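Local coordinates for uncharacterized protein (Leptospirillum rubarum, PDB 3O2I) that is of unknown function and folds as a small antiparallel sheet covered by helices, forming an assembly of two chains, at residues I43-S48 and Y82-H87; S70-H73 and E78-K81; H39-Y44 and L74-V79. All blocks are in the same frame, centred on the assembly; numbering follows the deposited sequence.

Interactions 1 and 3 join the same two elements, strand 41-47 and helix 72-87. They are the two ends of one strand-helix interface; Ile43 lies in the strand segment of both, but among the partner segments it touches 74-79 and not 82-87. Interaction 2 lies within the helix and its lead-in, nearer to interaction 3 (centres about 6 Å apart) than to interaction 1 (about 13 Å). Ser80 of interaction 2 touches Ile43 and Leu45. All three are partly buried, but their chemistry differs: interaction 3 is wholly apolar, interaction 1 adds a histidine hydrogen bond to its leucines, and interaction 2 pairs a buried tryptophan-valine contact with a partly exposed polar side.

Interaction 1 (I43-S48 and Y82-H87); sequences IYLLHS and YLVTAH
This contact is part of a helix laid lengthwise over an antiparallel sheet: Leu45 and His47 of strand 41-47 meet Leu83, Val84 and His87 of helix 72-87. The two short axes run almost parallel, 16° apart, with a closest approach of 9.9 Å. Leu45 and Leu83 carry the apolar half of the contact. Their side chains cross at about a right angle, and the methyls Leu45 CD1 and Leu83 CD1 stand 3.5 Å apart, closer than carbons usually sit, so the packing is tight. The other branch, Leu45 CD2, reaches Val84 CG2 at 4.3 Å. Branched aliphatic residues suit this layer because they fill it without polar atoms needing partners.

Alternation along the strand divides the work: Leu45 and His47 face the helix, while Tyr44 and Leu46 pack on Ile29 and Met27 of the second subunit, so this strand has the helix on one side and meets the second subunit on the other. Toward the strand's end, His47 holds its CG anti to the backbone N (chi1 -157°), which carries the imidazole across to the helix. There His47 NE2 donates to His87 O at 2.9 Å, almost along the C=O axis and nearly in the ring plane, although the bond is bent to 138° at the hydrogen. The other ring nitrogen, His47 ND1, pairs with Glu49 N, so the imidazole is gripped from both nitrogens. A phenylalanine in its place would probably leave His87 O and Glu49 N without their mates, removing the polar tie between strand and helix. Trp51 and Phe89 meet the His47 ring edge-to-face, and the polar end of His87 is held by Glu62.

Interaction 2 (S70-H73 and E78-K81); sequences SDWH and EVSK
Ser70 and Glu78 have the closest CA pair of these segments, 9.3 Å apart. The chain is extended at Ser70 and Asp71 and becomes helical at Trp72. Asp71 occupies the N-cap position of helix 72-87, but its side chain makes no capping bond. Residues 78-81 belong to the same helix, and the spacing from Trp72 to Val79, seven residues or about two turns, sets both on one side of it.

Trp72 CG stands anti to the backbone N (chi1 -175°), and the indole travels along the helix so that its six-membered ring reaches Val79. Trp72 CZ3 lies 4.1 Å from Val79 CG2, the valine methyl anti to its own carbonyl carbon, and the two side chains cross at about a right angle. A broad ring and a compact branched side chain suit this buried flank. Trp72 NE1 is satisfied at the same time by Val33 O.

On the more exposed flank, Ser70 OG and Glu78 OE1 approach to 3.6 Å, too far for a hydrogen bond. Glu78 instead bonds Ser68 through OE1 and, weakly, Ser67 through OE2, its extended chain carrying the carboxylate to these serines. Ser70 OG has a weak bond with Gln75 NE2 from the first turns. Ser67, Ser68 and Ser70 thus bring short hydroxyls to the polar ends of Gln75 and Glu78.

Val79 also packs on Leu32 of strand 28-35 and on Leu60 and Ala63 of helix 53-63, while Trp72 touches Ser34 of strand 28-35 and meets Phe100 of the second subunit edge-to-face.

Interaction 3 (H39-Y44 and L74-V79); sequences HPVRIY and LQILEV
Ile76 is the central residue of this contact, touching both Val41 and Ile43 of the strand. Its CG1 is anti to the backbone N (chi1 -171°) and CD1 continues the extended chain, so the long branch reaches out from the helix. Ile76 CD1 comes within 4.0 Å of Ile43 CG1 as the two side chains lie alongside one another, pointing opposite ways. The same methyl approaches the backbone of the strand, 4.2 Å from Val41 O, while the short branch, Ile76 CG2, meets Val41 CG1 at 4.3 Å. A second helix residue joins at the border: Leu77 CD2 reaches Ile43 CD1 at 4.3 Å, so Ile43 is met by two successive residues of the helix.

Beyond these methyls, the backbones set the spacing. Strand 41-44 and helix 74-79 run nearly parallel, at 7° with 9.8 Å between their axes at the closest point, a separation that two layers of aliphatic side chains can fill. Val41 and Ile43, two residues apart on the strand, both face the helix, and Arg42 between them points away, its guanidinium in a salt bridge with Glu31. Beta-branched residues favour such extended backbone. The strand is fixed in its sheet by backbone hydrogen bonds of Val41 with Ser34 and of Ile43 with Leu32, and Ile76 packs on Leu32 as well.

The helix is held by a polar residue that takes no part across the contact: Gln75 NE2 bonds Ser68 O. No hydrogen bond or charge pair crosses between these segments, so their mutual hold rests on van der Waals contact and the burial of aliphatic surface, most complete at Ile43 and Ile76 and less so at Val41 and Leu77 on the border.

Interaction 1 (I43-S48 and Y82-H87)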
ATOM      1  N   ILE B  43       6.059  -7.042  -0.203  1.00 35.01           N
ATOM      2  CA  ILE B  43       7.126  -6.073  -0.020  1.00 33.32           C
ATOM      3  C   ILE B  43       6.655  -4.758  -0.594  1.00 28.81           C
ATOM      4  O   ILE B  43       6.239  -4.689  -1.752  1.00 28.74           O
ATOM      5  CB  ILE B  43       8.408  -6.465  -0.775  1.00 36.69           C
ATOM      6  CG1 ILE B  43       8.775  -7.924  -0.516  1.00 44.48           C
ATOM      7  CG2 ILE B  43       9.553  -5.531  -0.391  1.00 28.70           C
ATOM      8  CD1 ILE B  43       9.689  -8.118   0.669  1.00 54.91           C
ATOM      9  N   TYR B  44       6.724  -3.715   0.218  1.00 24.98           N
ATOM     10  CA  TYR B  44       6.316  -2.385  -0.216  1.00 26.62           C
ATOM     11  C   TYR B  44       7.542  -1.511  -0.305  1.00 28.12           C
ATOM     12  O   TYR B  44       8.205  -1.274   0.704  1.00 32.32           O
ATOM     13  CB  TYR B  44       5.309  -1.777   0.786  1.00 19.96           C
ATOM     14  CG  TYR B  44       4.022  -2.565   0.880  1.00 20.61           C
ATOM     15  CD1 TYR B  44       2.994  -2.353  -0.028  1.00 18.34           C
ATOM     16  CD2 TYR B  44       3.843  -3.533   1.861  1.00 22.35           C
ATOM     17  CE1 TYR B  44       1.818  -3.078   0.038  1.00 18.13           C
ATOM     18  CE2 TYR B  44       2.658  -4.258   1.945  1.00 19.46           C
ATOM     19  CZ  TYR B  44       1.655  -4.026   1.026  1.00 20.81           C
ATOM     20  OH  TYR B  44       0.474  -4.735   1.094  1.00 28.60           O
ATOM     21  N   LEU B  45       7.838  -1.027  -1.508  1.00 26.84           N
ATOM     22  CA  LEU B  45       8.967  -0.120  -1.721  1.00 24.05           C
ATOM     23  C   LEU B  45       8.482   1.285  -2.059  1.00 27.96           C
ATOM     24  O   LEU B  45       7.457   1.462  -2.705  1.00 38.85           O
ATOM     25  CB  LEU B  45       9.848  -0.618  -2.860  1.00 25.36           C
ATOM     26  CG  LEU B  45      10.412  -2.035  -2.752  1.00 32.51           C
ATOM     27  CD1 LEU B  45      11.350  -2.290  -3.934  1.00 35.04           C
ATOM     28  CD2 LEU B  45      11.148  -2.229  -1.446  1.00 34.27           C
ATOM     29  N   LEU B  46       9.245   2.280  -1.639  1.00 23.74           N
ATOM     30  CA  LEU B  46       8.912   3.671  -1.897  1.00 30.29           C
ATOM     31  C   LEU B  46       9.948   4.285  -2.803  1.00 32.45           C
ATOM     32  O   LEU B  46      11.128   3.975  -2.686  1.00 40.77           O
ATOM     33  CB  LEU B  46       8.913   4.461  -0.583  1.00 32.48           C
ATOM     34  CG  LEU B  46       7.663   4.478   0.284  1.00 36.85           C
ATOM     35  CD1 LEU B  46       6.683   3.412  -0.169  1.00 27.41           C
ATOM     36  CD2 LEU B  46       8.035   4.343   1.766  1.00 38.59           C
ATOM     37  N   HIS B  47       9.511   5.169  -3.691  1.00 33.87           N
ATOM     38  CA  HIS B  47      10.445   5.973  -4.477  1.00 37.68           C
ATOM     39  C   HIS B  47       9.899   7.386  -4.656  1.00 37.85           C
ATOM     40  O   HIS B  47       8.691   7.578  -4.766  1.00 41.20           O
ATOM     41  CB  HIS B  47      10.705   5.342  -5.844  1.00 35.64           C
ATOM     42  CG  HIS B  47      12.000   5.761  -6.460  1.00 39.90           C
ATOM     43  ND1 HIS B  47      12.209   7.026  -6.968  1.00 47.36           N
ATOM     44  CD2 HIS B  47      13.162   5.086  -6.641  1.00 43.20           C
ATOM     45  CE1 HIS B  47      13.443   7.112  -7.434  1.00 45.55           C
ATOM     46  NE2 HIS B  47      14.046   5.953  -7.240  1.00 43.03           N
ATOM     47  N   SER B  48      10.794   8.368  -4.684  1.00 33.91           N
ATOM     48  CA  SER B  48      10.382   9.752  -4.877  1.00 34.94           C
ATOM     49  C   SER B  48       9.906  10.024  -6.299  1.00 38.40           C
ATOM     50  O   SER B  48       9.202  10.999  -6.539  1.00 47.52           O
ATOM     51  CB  SER B  48      11.491  10.737  -4.473  1.00 36.17           C
ATOM     52  OG  SER B  48      12.639  10.612  -5.294  1.00 52.22           O
ATOM     53  N   TYR B  82      17.913  -5.347  -4.519  1.00 47.56           N
ATOM     54  CA  TYR B  82      18.569  -4.700  -5.648  1.00 46.28           C
ATOM     55  C   TYR B  82      17.953  -3.340  -5.961  1.00 50.58           C
ATOM     56  O   TYR B  82      18.673  -2.368  -6.189  1.00 55.73           O
ATOM     57  CB  TYR B  82      18.556  -5.602  -6.891  1.00 50.19           C
ATOM     58  CG  TYR B  82      19.048  -4.903  -8.136  1.00 55.49           C
ATOM     59  CD1 TYR B  82      20.409  -4.769  -8.394  1.00 62.90           C
ATOM     60  CD2 TYR B  82      18.153  -4.360  -9.047  1.00 52.90           C
ATOM     61  CE1 TYR B  82      20.863  -4.112  -9.532  1.00 63.26           C
ATOM     62  CE2 TYR B  82      18.591  -3.706 -10.181  1.00 55.24           C
ATOM     63  CZ  TYR B  82      19.948  -3.581 -10.420  1.00 60.90           C
ATOM     64  OH  TYR B  82      20.374  -2.920 -11.550  1.00 58.42           O
ATOM     65  N   LEU B  83      16.625  -3.270  -5.980  1.00 48.35           N
ATOM     66  CA  LEU B  83      15.946  -1.990  -6.150  1.00 45.52           C
ATOM     67  C   LEU B  83      16.382  -0.990  -5.085  1.00 46.04           C
ATOM     68  O   LEU B  83      16.581   0.191  -5.375  1.00 47.97           O
ATOM     69  CB  LEU B  83      14.421  -2.155  -6.123  1.00 39.06           C
ATOM     70  CG  LEU B  83      13.834  -2.999  -7.260  1.00 43.88           C
ATOM     71  CD1 LEU B  83      12.312  -2.984  -7.210  1.00 36.63           C
ATOM     72  CD2 LEU B  83      14.321  -2.498  -8.605  1.00 46.55           C
ATOM     73  N   VAL B  84      16.530  -1.461  -3.851  1.00 45.77           N
ATOM     74  CA  VAL B  84      16.941  -0.579  -2.758  1.00 45.16           C
ATOM     75  C   VAL B  84      18.363  -0.057  -2.963  1.00 56.81           C
ATOM     76  O   VAL B  84      18.606   1.147  -2.880  1.00 59.16           O
ATOM     77  CB  VAL B  84      16.832  -1.267  -1.374  1.00 42.76           C
ATOM     78  CG1 VAL B  84      17.654  -0.506  -0.332  1.00 48.23           C
ATOM     79  CG2 VAL B  84      15.373  -1.360  -0.937  1.00 41.35           C
ATOM     80  N   THR B  85      19.294  -0.963  -3.253  1.00 60.58           N
ATOM     81  CA  THR B  85      20.712  -0.604  -3.375  1.00 67.72           C
ATOM     82  C   THR B  85      21.060   0.121  -4.674  1.00 57.21           C
ATOM     83  O   THR B  85      21.844   1.066  -4.678  1.00 53.78           O
ATOM     84  CB  THR B  85      21.607  -1.849  -3.265  1.00 78.54           C
ATOM     85  OG1 THR B  85      21.498  -2.398  -1.947  1.00 85.05           O
ATOM     86  CG2 THR B  85      23.055  -1.487  -3.533  1.00 85.54           C
ATOM     87  N   ALA B  86      20.457  -0.318  -5.770  1.00 57.76           N
ATOM     88  CA  ALA B  86      20.822   0.170  -7.092  1.00 59.14           C
ATOM     89  C   ALA B  86      20.014   1.368  -7.588  1.00 57.31           C
ATOM     90  O   ALA B  86      20.489   2.125  -8.428  1.00 50.34           O
ATOM     91  CB  ALA B  86      20.746  -0.964  -8.104  1.00 58.70           C
ATOM     92  N   HIS B  87      18.793   1.547  -7.096  1.00 53.56           N
ATOM     93  CA  HIS B  87      17.936   2.569  -7.688  1.00 49.69           C
ATOM     94  C   HIS B  87      17.229   3.500  -6.695  1.00 54.63           C
ATOM     95  O   HIS B  87      16.388   4.309  -7.089  1.00 53.16           O
ATOM     96  CB  HIS B  87      16.940   1.930  -8.658  1.00 49.79           C
ATOM     97  CG  HIS B  87      17.559   1.468  -9.939  1.00 54.92           C
ATOM     98  ND1 HIS B  87      17.935   2.340 -10.939  1.00 62.77           N
ATOM     99  CD2 HIS B  87      17.871   0.228 -10.384  1.00 54.38           C
ATOM    100  CE1 HIS B  87      18.449   1.657 -11.946  1.00 61.37           C
ATOM    101  NE2 HIS B  87      18.426   0.374 -11.634  1.00 62.26           N
TER

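Interaction 2 (S70-H73 and E78-K81)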
ATOM      1  N   SER B  70      16.823 -18.815  -7.476  1.00 63.93           N
ATOM      2  CA  SER B  70      15.831 -19.364  -6.553  1.00 69.77           C
ATOM      3  C   SER B  70      14.399 -19.216  -7.073  1.00 66.57           C
ATOM      4  O   SER B  70      14.161 -18.513  -8.057  1.00 64.63           O
ATOM      5  CB  SER B  70      15.956 -18.697  -5.180  1.00 71.67           C
ATOM      6  OG  SER B  70      15.755 -17.295  -5.268  1.00 71.83           O
ATOM      7  N   ASP B  71      13.463 -19.900  -6.415  1.00 60.13           N
ATOM      8  CA  ASP B  71      12.037 -19.743  -6.684  1.00 54.81           C
ATOM      9  C   ASP B  71      11.550 -18.394  -6.138  1.00 48.81           C
ATOM     10  O   ASP B  71      12.174 -17.812  -5.250  1.00 47.76           O
ATOM     11  CB  ASP B  71      11.234 -20.868  -6.034  1.00 61.28           C
ATOM     12  CG  ASP B  71      11.588 -22.234  -6.574  1.00 66.16           C
ATOM     13  OD1 ASP B  71      11.907 -22.345  -7.779  1.00 65.77           O
ATOM     14  OD2 ASP B  71      11.530 -23.200  -5.787  1.00 70.75           O
ATOM     15  N   TRP B  72      10.426 -17.909  -6.656  1.00 39.24           N
ATOM     16  CA  TRP B  72      10.006 -16.534  -6.390  1.00 35.82           C
ATOM     17  C   TRP B  72       9.962 -16.215  -4.886  1.00 42.09           C
ATOM     18  O   TRP B  72      10.498 -15.197  -4.455  1.00 49.52           O
ATOM     19  CB  TRP B  72       8.685 -16.214  -7.120  1.00 40.86           C
ATOM     20  CG  TRP B  72       8.223 -14.764  -7.001  1.00 37.51           C
ATOM     21  CD1 TRP B  72       7.062 -14.321  -6.428  1.00 39.02           C
ATOM     22  CD2 TRP B  72       8.918 -13.589  -7.456  1.00 36.97           C
ATOM     23  NE1 TRP B  72       6.993 -12.946  -6.498  1.00 38.93           N
ATOM     24  CE2 TRP B  72       8.119 -12.474  -7.123  1.00 42.74           C
ATOM     25  CE3 TRP B  72      10.137 -13.373  -8.109  1.00 43.74           C
ATOM     26  CZ2 TRP B  72       8.502 -11.162  -7.425  1.00 40.28           C
ATOM     27  CZ3 TRP B  72      10.515 -12.073  -8.405  1.00 39.76           C
ATOM     28  CH2 TRP B  72       9.702 -10.982  -8.060  1.00 40.77           C
ATOM     29  N   HIS B  73       9.365 -17.095  -4.085  1.00 37.90           N
ATOM     30  CA  HIS B  73       9.275 -16.864  -2.643  1.00 48.92           C
ATOM     31  C   HIS B  73      10.617 -16.480  -2.000  1.00 56.69           C
ATOM     32  O   HIS B  73      10.645 -15.856  -0.935  1.00 52.91           O
ATOM     33  CB  HIS B  73       8.615 -18.050  -1.917  1.00 55.55           C
ATOM     34  CG  HIS B  73       9.485 -19.264  -1.807  1.00 68.26           C
ATOM     35  ND1 HIS B  73      10.221 -19.552  -0.677  1.00 74.21           N
ATOM     36  CD2 HIS B  73       9.723 -20.273  -2.678  1.00 69.90           C
ATOM     37  CE1 HIS B  73      10.879 -20.683  -0.860  1.00 76.23           C
ATOM     38  NE2 HIS B  73      10.595 -21.141  -2.066  1.00 73.03           N
ATOM     39  N   GLU B  78      15.474 -10.954  -3.131  1.00 48.16           N
ATOM     40  CA  GLU B  78      16.683 -10.510  -3.819  1.00 48.93           C
ATOM     41  C   GLU B  78      16.412  -9.299  -4.706  1.00 45.87           C
ATOM     42  O   GLU B  78      17.169  -8.331  -4.693  1.00 56.69           O
ATOM     43  CB  GLU B  78      17.306 -11.666  -4.629  1.00 54.83           C
ATOM     44  CG  GLU B  78      17.497 -12.947  -3.815  1.00 59.86           C
ATOM     45  CD  GLU B  78      18.604 -13.846  -4.356  1.00 71.68           C
ATOM     46  OE1 GLU B  78      18.429 -15.089  -4.342  1.00 69.57           O
ATOM     47  OE2 GLU B  78      19.647 -13.312  -4.796  1.00 76.43           O
ATOM     48  N   VAL B  79      15.332  -9.360  -5.477  1.00 45.58           N
ATOM     49  CA  VAL B  79      14.888  -8.234  -6.294  1.00 46.53           C
ATOM     50  C   VAL B  79      14.683  -6.966  -5.442  1.00 47.31           C
ATOM     51  O   VAL B  79      15.123  -5.867  -5.807  1.00 44.96           O
ATOM     52  CB  VAL B  79      13.573  -8.589  -7.023  1.00 48.22           C
ATOM     53  CG1 VAL B  79      12.991  -7.363  -7.718  1.00 46.28           C
ATOM     54  CG2 VAL B  79      13.811  -9.731  -8.010  1.00 45.69           C
ATOM     55  N   SER B  80      14.008  -7.126  -4.309  1.00 48.20           N
ATOM     56  CA  SER B  80      13.828  -6.022  -3.366  1.00 43.69           C
ATOM     57  C   SER B  80      15.174  -5.398  -2.991  1.00 46.97           C
ATOM     58  O   SER B  80      15.348  -4.177  -3.072  1.00 50.36           O
ATOM     59  CB  SER B  80      13.105  -6.508  -2.109  1.00 50.39           C
ATOM     60  OG  SER B  80      12.986  -5.463  -1.149  1.00 58.10           O
ATOM     61  N   LYS B  81      16.121  -6.245  -2.587  1.00 53.66           N
ATOM     62  CA  LYS B  81      17.458  -5.797  -2.182  1.00 57.77           C
ATOM     63  C   LYS B  81      18.162  -4.988  -3.266  1.00 51.08           C
ATOM     64  O   LYS B  81      18.910  -4.059  -2.970  1.00 53.79           O
ATOM     65  CB  LYS B  81      18.337  -6.989  -1.805  1.00 69.15           C
ATOM     66  CG  LYS B  81      18.086  -7.560  -0.425  1.00 74.98           C
ATOM     67  CD  LYS B  81      19.128  -8.622  -0.088  1.00 79.33           C
ATOM     68  CE  LYS B  81      20.532  -8.028  -0.043  1.00 84.21           C
ATOM     69  NZ  LYS B  81      21.584  -9.066   0.198  1.00 91.02           N
TER

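Interaction 3 (H39-Y44 and L74-V79)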
ATOM      1  N   HIS B  39       1.402 -18.631   3.259  1.00 80.71           N
ATOM      2  CA  HIS B  39       2.551 -17.770   3.534  1.00 81.42           C
ATOM      3  C   HIS B  39       2.894 -16.827   2.377  1.00 70.47           C
ATOM      4  O   HIS B  39       3.934 -16.979   1.737  1.00 68.85           O
ATOM      5  CB  HIS B  39       3.774 -18.615   3.901  1.00 91.24           C
ATOM      6  CG  HIS B  39       3.673 -19.274   5.243  1.00 99.84           C
ATOM      7  ND1 HIS B  39       4.472 -20.334   5.616  1.00103.52           N
ATOM      8  CD2 HIS B  39       2.865 -19.022   6.301  1.00101.25           C
ATOM      9  CE1 HIS B  39       4.163 -20.704   6.846  1.00105.01           C
ATOM     10  NE2 HIS B  39       3.190 -19.925   7.284  1.00103.86           N
ATOM     11  N   PRO B  40       2.016 -15.848   2.104  1.00 59.71           N
ATOM     12  CA  PRO B  40       2.298 -14.863   1.056  1.00 60.58           C
ATOM     13  C   PRO B  40       3.331 -13.853   1.531  1.00 55.15           C
ATOM     14  O   PRO B  40       3.436 -13.604   2.727  1.00 54.64           O
ATOM     15  CB  PRO B  40       0.947 -14.160   0.850  1.00 56.42           C
ATOM     16  CG  PRO B  40      -0.067 -15.011   1.549  1.00 59.04           C
ATOM     17  CD  PRO B  40       0.669 -15.677   2.667  1.00 58.14           C
ATOM     18  N   VAL B  41       4.087 -13.283   0.603  1.00 47.23           N
ATOM     19  CA  VAL B  41       5.048 -12.248   0.950  1.00 46.34           C
ATOM     20  C   VAL B  41       4.683 -10.941   0.256  1.00 39.88           C
ATOM     21  O   VAL B  41       4.516 -10.903  -0.962  1.00 37.60           O
ATOM     22  CB  VAL B  41       6.478 -12.649   0.551  1.00 47.61           C
ATOM     23  CG1 VAL B  41       7.466 -11.577   0.980  1.00 45.89           C
ATOM     24  CG2 VAL B  41       6.835 -13.986   1.165  1.00 51.80           C
ATOM     25  N   ARG B  42       4.543  -9.876   1.035  1.00 37.89           N
ATOM     26  CA  ARG B  42       4.298  -8.562   0.468  1.00 35.42           C
ATOM     27  C   ARG B  42       5.426  -7.596   0.826  1.00 35.69           C
ATOM     28  O   ARG B  42       5.728  -7.377   1.998  1.00 33.60           O
ATOM     29  CB  ARG B  42       2.932  -8.013   0.908  1.00 38.61           C
ATOM     30  CG  ARG B  42       1.770  -8.604   0.120  1.00 37.91           C
ATOM     31  CD  ARG B  42       0.401  -8.217   0.670  1.00 41.83           C
ATOM     32  NE  ARG B  42      -0.637  -8.976  -0.017  1.00 50.89           N
ATOM     33  CZ  ARG B  42      -1.245  -8.584  -1.137  1.00 57.60           C
ATOM     34  NH1 ARG B  42      -2.168  -9.362  -1.697  1.00 53.17           N
ATOM     35  NH2 ARG B  42      -0.942  -7.416  -1.698  1.00 57.09           N
ATOM     36  N   ILE B  43       6.059  -7.042  -0.203  1.00 35.01           N
ATOM     37  CA  ILE B  43       7.126  -6.073  -0.020  1.00 33.32           C
ATOM     38  C   ILE B  43       6.655  -4.758  -0.594  1.00 28.81           C
ATOM     39  O   ILE B  43       6.239  -4.689  -1.752  1.00 28.74           O
ATOM     40  CB  ILE B  43       8.408  -6.465  -0.775  1.00 36.69           C
ATOM     41  CG1 ILE B  43       8.775  -7.924  -0.516  1.00 44.48           C
ATOM     42  CG2 ILE B  43       9.553  -5.531  -0.391  1.00 28.70           C
ATOM     43  CD1 ILE B  43       9.689  -8.118   0.669  1.00 54.91           C
ATOM     44  N   TYR B  44       6.724  -3.715   0.218  1.00 24.98           N
ATOM     45  CA  TYR B  44       6.316  -2.385  -0.216  1.00 26.62           C
ATOM     46  C   TYR B  44       7.542  -1.511  -0.305  1.00 28.12           C
ATOM     47  O   TYR B  44       8.205  -1.274   0.704  1.00 32.32           O
ATOM     48  CB  TYR B  44       5.309  -1.777   0.786  1.00 19.96           C
ATOM     49  CG  TYR B  44       4.022  -2.565   0.880  1.00 20.61           C
ATOM     50  CD1 TYR B  44       2.994  -2.353  -0.028  1.00 18.34           C
ATOM     51  CD2 TYR B  44       3.843  -3.533   1.861  1.00 22.35           C
ATOM     52  CE1 TYR B  44       1.818  -3.078   0.038  1.00 18.13           C
ATOM     53  CE2 TYR B  44       2.658  -4.258   1.945  1.00 19.46           C
ATOM     54  CZ  TYR B  44       1.655  -4.026   1.026  1.00 20.81           C
ATOM     55  OH  TYR B  44       0.474  -4.735   1.094  1.00 28.60           O
ATOM     56  N   LEU B  74      11.723 -16.840  -2.648  1.00 57.98           N
ATOM     57  CA  LEU B  74      13.041 -16.419  -2.175  1.00 60.18           C
ATOM     58  C   LEU B  74      13.623 -15.321  -3.065  1.00 54.83           C
ATOM     59  O   LEU B  74      14.273 -14.386  -2.580  1.00 50.52           O
ATOM     60  CB  LEU B  74      14.008 -17.607  -2.101  1.00 70.46           C
ATOM     61  CG  LEU B  74      13.649 -18.752  -1.147  1.00 78.65           C
ATOM     62  CD1 LEU B  74      14.625 -19.922  -1.285  1.00 77.34           C
ATOM     63  CD2 LEU B  74      13.589 -18.261   0.294  1.00 83.49           C
ATOM     64  N   GLN B  75      13.387 -15.436  -4.369  1.00 47.83           N
ATOM     65  CA  GLN B  75      13.900 -14.457  -5.323  1.00 43.94           C
ATOM     66  C   GLN B  75      13.350 -13.056  -5.058  1.00 50.09           C
ATOM     67  O   GLN B  75      14.053 -12.066  -5.250  1.00 57.33           O
ATOM     68  CB  GLN B  75      13.573 -14.886  -6.756  1.00 45.02           C
ATOM     69  CG  GLN B  75      13.941 -13.858  -7.815  1.00 46.92           C
ATOM     70  CD  GLN B  75      15.390 -13.955  -8.244  1.00 54.09           C
ATOM     71  OE1 GLN B  75      15.932 -13.034  -8.860  1.00 49.74           O
ATOM     72  NE2 GLN B  75      16.022 -15.083  -7.936  1.00 51.57           N
ATOM     73  N   ILE B  76      12.095 -12.973  -4.617  1.00 47.36           N
ATOM     74  CA  ILE B  76      11.472 -11.677  -4.354  1.00 41.22           C
ATOM     75  C   ILE B  76      12.332 -10.867  -3.402  1.00 44.94           C
ATOM     76  O   ILE B  76      12.524  -9.671  -3.597  1.00 43.73           O
ATOM     77  CB  ILE B  76      10.041 -11.805  -3.801  1.00 43.30           C
ATOM     78  CG1 ILE B  76       9.367 -10.429  -3.754  1.00 41.00           C
ATOM     79  CG2 ILE B  76      10.034 -12.458  -2.416  1.00 45.69           C
ATOM     80  CD1 ILE B  76       7.882 -10.482  -3.401  1.00 33.45           C
ATOM     81  N   LEU B  77      12.871 -11.539  -2.390  1.00 49.40           N
ATOM     82  CA  LEU B  77      13.764 -10.914  -1.418  1.00 50.58           C
ATOM     83  C   LEU B  77      14.977 -10.287  -2.091  1.00 49.74           C
ATOM     84  O   LEU B  77      15.449  -9.222  -1.680  1.00 46.56           O
ATOM     85  CB  LEU B  77      14.226 -11.943  -0.385  1.00 56.75           C
ATOM     86  CG  LEU B  77      13.129 -12.574   0.467  1.00 61.12           C
ATOM     87  CD1 LEU B  77      13.729 -13.564   1.452  1.00 59.68           C
ATOM     88  CD2 LEU B  77      12.321 -11.490   1.198  1.00 55.28           C
ATOM     89  N   GLU B  78      15.474 -10.954  -3.131  1.00 48.16           N
ATOM     90  CA  GLU B  78      16.683 -10.510  -3.819  1.00 48.93           C
ATOM     91  C   GLU B  78      16.412  -9.299  -4.706  1.00 45.87           C
ATOM     92  O   GLU B  78      17.169  -8.331  -4.693  1.00 56.69           O
ATOM     93  CB  GLU B  78      17.306 -11.666  -4.629  1.00 54.83           C
ATOM     94  CG  GLU B  78      17.497 -12.947  -3.815  1.00 59.86           C
ATOM     95  CD  GLU B  78      18.604 -13.846  -4.356  1.00 71.68           C
ATOM     96  OE1 GLU B  78      18.429 -15.089  -4.342  1.00 69.57           O
ATOM     97  OE2 GLU B  78      19.647 -13.312  -4.796  1.00 76.43           O
ATOM     98  N   VAL B  79      15.332  -9.360  -5.477  1.00 45.58           N
ATOM     99  CA  VAL B  79      14.888  -8.234  -6.294  1.00 46.53           C
ATOM    100  C   VAL B  79      14.683  -6.966  -5.442  1.00 47.31           C
ATOM    101  O   VAL B  79      15.123  -5.867  -5.807  1.00 44.96           O
ATOM    102  CB  VAL B  79      13.573  -8.589  -7.023  1.00 48.22           C
ATOM    103  CG1 VAL B  79      12.991  -7.363  -7.718  1.00 46.28           C
ATOM    104  CG2 VAL B  79      13.811  -9.731  -8.010  1.00 45.69           C
TER